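Local coordinates for pectinesterase A (Erwinia chrysanthemi, PDB 2NTP), which hydrolyses the methyl esters of pectin, releasing methanol and de-esterified galacturonan, a reaction thought to begin the maceration and soft-rotting of plant tissue, at residues I39-Y44 with K58-N63; E46-T51 with A65-A70. All coordinates share one frame; numbering follows the deposited sequence.

Contact 1: residues I39-Y44 with K58-N63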
# COMPACT_ATOMS: atom_id res chain seq x y z
N ILE A 39 9.11 -19.82 2.75
CA ILE A 39 10.13 -19.21 1.91
C ILE A 39 11.37 -18.92 2.75
O ILE A 39 11.36 -18.04 3.60
CB ILE A 39 9.60 -17.90 1.25
CG1 ILE A 39 8.32 -18.18 0.44
CG2 ILE A 39 10.68 -17.28 0.36
CD1 ILE A 39 7.54 -16.91 0.06
N LYS A 40 12.44 -19.69 2.52
CA LYS A 40 13.69 -19.49 3.25
C LYS A 40 14.38 -18.19 2.83
O LYS A 40 14.13 -17.68 1.73
CB LYS A 40 14.64 -20.68 3.05
CG LYS A 40 14.13 -22.00 3.61
CD LYS A 40 14.31 -22.06 5.13
CE LYS A 40 14.21 -23.49 5.65
NZ LYS A 40 15.42 -24.30 5.29
N ASN A 41 15.22 -17.65 3.72
CA ASN A 41 15.94 -16.39 3.49
C ASN A 41 16.59 -16.31 2.11
O ASN A 41 17.19 -17.29 1.64
CB ASN A 41 16.99 -16.15 4.58
CG ASN A 41 16.37 -15.73 5.91
OD1 ASN A 41 15.30 -15.14 5.96
ND2 ASN A 41 17.07 -16.04 7.00
N GLY A 42 16.46 -15.15 1.49
CA GLY A 42 17.01 -14.91 0.16
C GLY A 42 16.23 -13.81 -0.52
O GLY A 42 15.14 -13.45 -0.07
N VAL A 43 16.80 -13.26 -1.58
CA VAL A 43 16.12 -12.25 -2.39
C VAL A 43 15.62 -12.93 -3.66
O VAL A 43 16.41 -13.39 -4.50
CB VAL A 43 17.04 -11.04 -2.73
CG1 VAL A 43 16.31 -10.03 -3.62
CG2 VAL A 43 17.53 -10.37 -1.46
N TYR A 44 14.30 -13.00 -3.78
CA TYR A 44 13.65 -13.65 -4.91
C TYR A 44 13.17 -12.60 -5.89
O TYR A 44 12.22 -11.85 -5.62
CB TYR A 44 12.51 -14.55 -4.41
CG TYR A 44 13.00 -15.62 -3.45
CD1 TYR A 44 13.20 -15.34 -2.09
CD2 TYR A 44 13.31 -16.90 -3.91
CE1 TYR A 44 13.67 -16.32 -1.22
CE2 TYR A 44 13.78 -17.88 -3.04
CZ TYR A 44 13.96 -17.58 -1.70
OH TYR A 44 14.42 -18.56 -0.85
N LYS A 58 4.80 -17.85 4.11
CA LYS A 58 5.51 -17.57 5.36
C LYS A 58 7.01 -17.51 5.09
O LYS A 58 7.61 -18.52 4.72
CB LYS A 58 5.20 -18.64 6.42
CG LYS A 58 5.77 -18.34 7.80
CD LYS A 58 5.40 -19.41 8.81
CE LYS A 58 6.03 -19.13 10.17
NZ LYS A 58 5.54 -20.08 11.22
N GLY A 59 7.60 -16.33 5.28
CA GLY A 59 9.03 -16.16 5.12
C GLY A 59 9.77 -16.57 6.37
O GLY A 59 9.21 -16.57 7.47
N GLU A 60 11.04 -16.95 6.20
CA GLU A 60 11.91 -17.33 7.31
C GLU A 60 12.11 -16.18 8.30
O GLU A 60 12.16 -16.39 9.52
CB GLU A 60 13.26 -17.84 6.78
CG GLU A 60 14.26 -18.23 7.88
CD GLU A 60 15.51 -18.92 7.35
OE1 GLU A 60 15.63 -19.12 6.11
OE2 GLU A 60 16.38 -19.27 8.18
N SER A 61 12.21 -14.96 7.77
CA SER A 61 12.36 -13.74 8.57
C SER A 61 11.95 -12.57 7.69
O SER A 61 12.16 -12.60 6.48
CB SER A 61 13.80 -13.56 9.04
OG SER A 61 14.67 -13.30 7.95
N ARG A 62 11.37 -11.54 8.30
CA ARG A 62 11.05 -10.31 7.58
C ARG A 62 12.32 -9.67 7.01
O ARG A 62 12.34 -9.23 5.86
CB ARG A 62 10.32 -9.31 8.48
CG ARG A 62 9.68 -8.17 7.70
CD ARG A 62 8.87 -7.28 8.62
NE ARG A 62 9.66 -6.21 9.20
CZ ARG A 62 9.19 -5.36 10.11
NH1 ARG A 62 7.94 -5.48 10.55
NH2 ARG A 62 9.97 -4.40 10.59
N ASN A 63 13.38 -9.63 7.82
CA ASN A 63 14.64 -9.03 7.40
C ASN A 63 15.29 -9.73 6.19
O ASN A 63 15.89 -9.07 5.34
CB ASN A 63 15.64 -8.99 8.56
CG ASN A 63 15.40 -7.82 9.53
OD1 ASN A 63 16.11 -7.69 10.54
ND2 ASN A 63 14.43 -6.96 9.23
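I39 pairs with G59 where two neighbouring parallel strands of the right-handed parallel beta-helix, 35-39 and 55-59, run out at the corner between two walls of successive coils. The tight part is this backbone pairing. The amide N of I39 meets O of K58 at 2.8 Å, and the carbonyl O of I39 takes N of E60 at the same length, with CA of G59 adding a longer C-H...O approach of 3.4 Å. I39 itself turns inward, its side chain buried against I21 of helix 21-26.

Beyond the strands the pairing passes from backbone to side chains, and E60 becomes the hub. Its CG stands anti to the backbone N (chi1 179°) and the chain runs on extended, which carries the carboxylate across to the turn at N41. OE1 accepts the backbone N of N41 from its anti side, about 29° out of the carboxylate plane, in a nearly straight bond (2.8 Å, 176° at the hydrogen). The side-chain amide of N41 lies stacked on that carboxylate, the two planes almost parallel, with ND2 3.3 Å from CD of E60.

The solvent side is looser. The aliphatic part of K40 skirts E60, CD lying 3.4 Å from OE1, but its NZ forms a salt bridge with D14 instead. E60 is exposed, so any attraction to the lysine charge, 5.2 Å from NZ to OE1, is probably softened by solvent. On the side of the amide away from E60 the grip is close again: OG of S61, also bonded to N of G64, donates to OD1 of N41 at 2.8 Å.

Contact 2: residues E46-T51 with A65-A70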
# COMPACT_ATOMS: atom_id res chain seq x y z
N GLU A 46 11.16 -11.86 -8.42
CA GLU A 46 9.96 -12.43 -9.02
C GLU A 46 8.81 -11.45 -8.95
O GLU A 46 8.74 -10.62 -8.04
CB GLU A 46 9.56 -13.71 -8.28
CG GLU A 46 10.61 -14.80 -8.30
CD GLU A 46 10.10 -16.09 -7.69
OE1 GLU A 46 9.01 -16.53 -8.09
OE2 GLU A 46 10.80 -16.64 -6.81
N ARG A 47 7.92 -11.55 -9.93
CA ARG A 47 6.63 -10.89 -9.89
C ARG A 47 5.56 -11.98 -9.83
O ARG A 47 5.62 -12.97 -10.58
CB ARG A 47 6.45 -10.01 -11.12
CG ARG A 47 7.58 -9.00 -11.30
CD ARG A 47 7.28 -8.03 -12.42
NE ARG A 47 6.11 -7.23 -12.10
CZ ARG A 47 5.33 -6.63 -12.99
NH1 ARG A 47 5.57 -6.72 -14.29
NH2 ARG A 47 4.28 -5.94 -12.57
N LEU A 48 4.60 -11.80 -8.93
CA LEU A 48 3.60 -12.82 -8.64
C LEU A 48 2.18 -12.30 -8.76
O LEU A 48 1.89 -11.17 -8.36
CB LEU A 48 3.82 -13.40 -7.24
CG LEU A 48 5.22 -13.90 -6.88
CD1 LEU A 48 5.33 -14.12 -5.37
CD2 LEU A 48 5.58 -15.16 -7.65
N THR A 49 1.30 -13.13 -9.30
CA THR A 49 -0.14 -12.86 -9.30
C THR A 49 -0.83 -14.05 -8.65
O THR A 49 -0.71 -15.18 -9.12
CB THR A 49 -0.69 -12.60 -10.72
OG1 THR A 49 -0.02 -11.48 -11.29
CG2 THR A 49 -2.19 -12.32 -10.67
N ILE A 50 -1.52 -13.78 -7.55
CA ILE A 50 -2.16 -14.82 -6.76
C ILE A 50 -3.63 -14.93 -7.14
O ILE A 50 -4.40 -13.99 -6.93
CB ILE A 50 -2.04 -14.53 -5.23
CG1 ILE A 50 -0.57 -14.36 -4.81
CG2 ILE A 50 -2.78 -15.59 -4.41
CD1 ILE A 50 0.39 -15.42 -5.31
N THR A 51 -4.02 -16.07 -7.69
CA THR A 51 -5.40 -16.29 -8.14
C THR A 51 -6.04 -17.47 -7.42
O THR A 51 -7.23 -17.74 -7.62
CB THR A 51 -5.48 -16.52 -9.66
OG1 THR A 51 -4.67 -17.64 -10.02
CG2 THR A 51 -5.02 -15.28 -10.42
N ALA A 65 13.85 -12.65 4.11
CA ALA A 65 13.05 -13.25 3.04
C ALA A 65 12.38 -12.14 2.24
O ALA A 65 11.44 -11.51 2.71
CB ALA A 65 12.02 -14.21 3.62
N VAL A 66 12.90 -11.90 1.03
CA VAL A 66 12.51 -10.74 0.23
C VAL A 66 12.00 -11.16 -1.15
O VAL A 66 12.64 -11.97 -1.84
CB VAL A 66 13.69 -9.73 0.04
CG1 VAL A 66 13.25 -8.49 -0.72
CG2 VAL A 66 14.29 -9.32 1.39
N ILE A 67 10.86 -10.60 -1.54
CA ILE A 67 10.32 -10.75 -2.89
C ILE A 67 10.39 -9.37 -3.54
O ILE A 67 9.81 -8.42 -3.03
CB ILE A 67 8.86 -11.26 -2.88
CG1 ILE A 67 8.73 -12.47 -1.94
CG2 ILE A 67 8.37 -11.56 -4.30
CD1 ILE A 67 7.28 -12.90 -1.64
N ALA A 68 11.13 -9.26 -4.64
CA ALA A 68 11.44 -7.95 -5.21
C ALA A 68 11.50 -7.96 -6.73
O ALA A 68 11.98 -8.91 -7.35
CB ALA A 68 12.76 -7.45 -4.65
N ALA A 69 10.98 -6.89 -7.32
CA ALA A 69 11.13 -6.63 -8.75
C ALA A 69 11.05 -5.13 -9.00
O ALA A 69 10.41 -4.40 -8.23
CB ALA A 69 10.08 -7.37 -9.56
N ALA A 70 11.70 -4.67 -10.07
CA ALA A 70 11.68 -3.25 -10.43
C ALA A 70 10.79 -2.99 -11.63
O ALA A 70 11.11 -3.40 -12.76
CB ALA A 70 13.10 -2.75 -10.69
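E46, I67 and A69 bury the most surface where the chain, having run beside strand 65-69 as strand 42-45, turns away into segment 46-51, and each meets its neighbour in a different way. E46 does so through its backbone. Its N approaches O of A68 at 3.2 Å, but the angle at the hydrogen is only 125° and the bond is weak; the same carbonyl also accepts ND2 of N45. The carbonyl O of E46 faces methyl groups instead, with CG2 of I67 at 3.9 Å and CB of A69 at 3.8 Å, and this buried oxygen finds no polar partner. The side chain of E46 is better provided for: its two carboxylate oxygens accept the amides of I21 and A22 at the start of helix 21-26, where the negative group would probably interact favourably with the helix dipole.

I67 points its branches into the interior of the coil. Its CG2, anti to the backbone N, is the methyl that reaches across to CD1 of L48 at 4.1 Å, the two side chains crossing at about a right angle. I21 and I91 touch both of these residues, so the pair belongs to a wider apolar cluster.

A69 contributes a single methyl. Its CB rests 3.5 Å from CG of R47, at the foot of the arginine chain. Farther out that chain bends at chi3 (63°), and its guanidinium group forms a cation-pi contact with W83 while NH2 bonds to O of G87 and O of S89.

Here the wall holding strand 65-69 diverges from the one that strand 48-50 enters with strand 91-93: a corner of a right-handed parallel beta-helix, its inside packed with aliphatic side chains such as L48 and I67 from adjacent coils.

Overall arrangement
Contact 1 and contact 2 sit about 12 Å apart, centre to centre, near the same end of the beta-helix, and both join one coil to the next at a corner. They meet through strand 42-45 and strand 65-69, neighbours in one sheet: N of Y44 and O of V66 lie 2.8 Å apart, a probable hydrogen bond. Contact 1 is only partly buried and mainly polar, relying on backbone pairing and an exposed carboxylate. Contact 2 is buried and largely apolar, with one weak bond across it, its charged groups finding partners beyond the two segments. It is also the nearer to the bound oligosaccharide, whereas 39-44 with 58-63 lies away from the annotated sites.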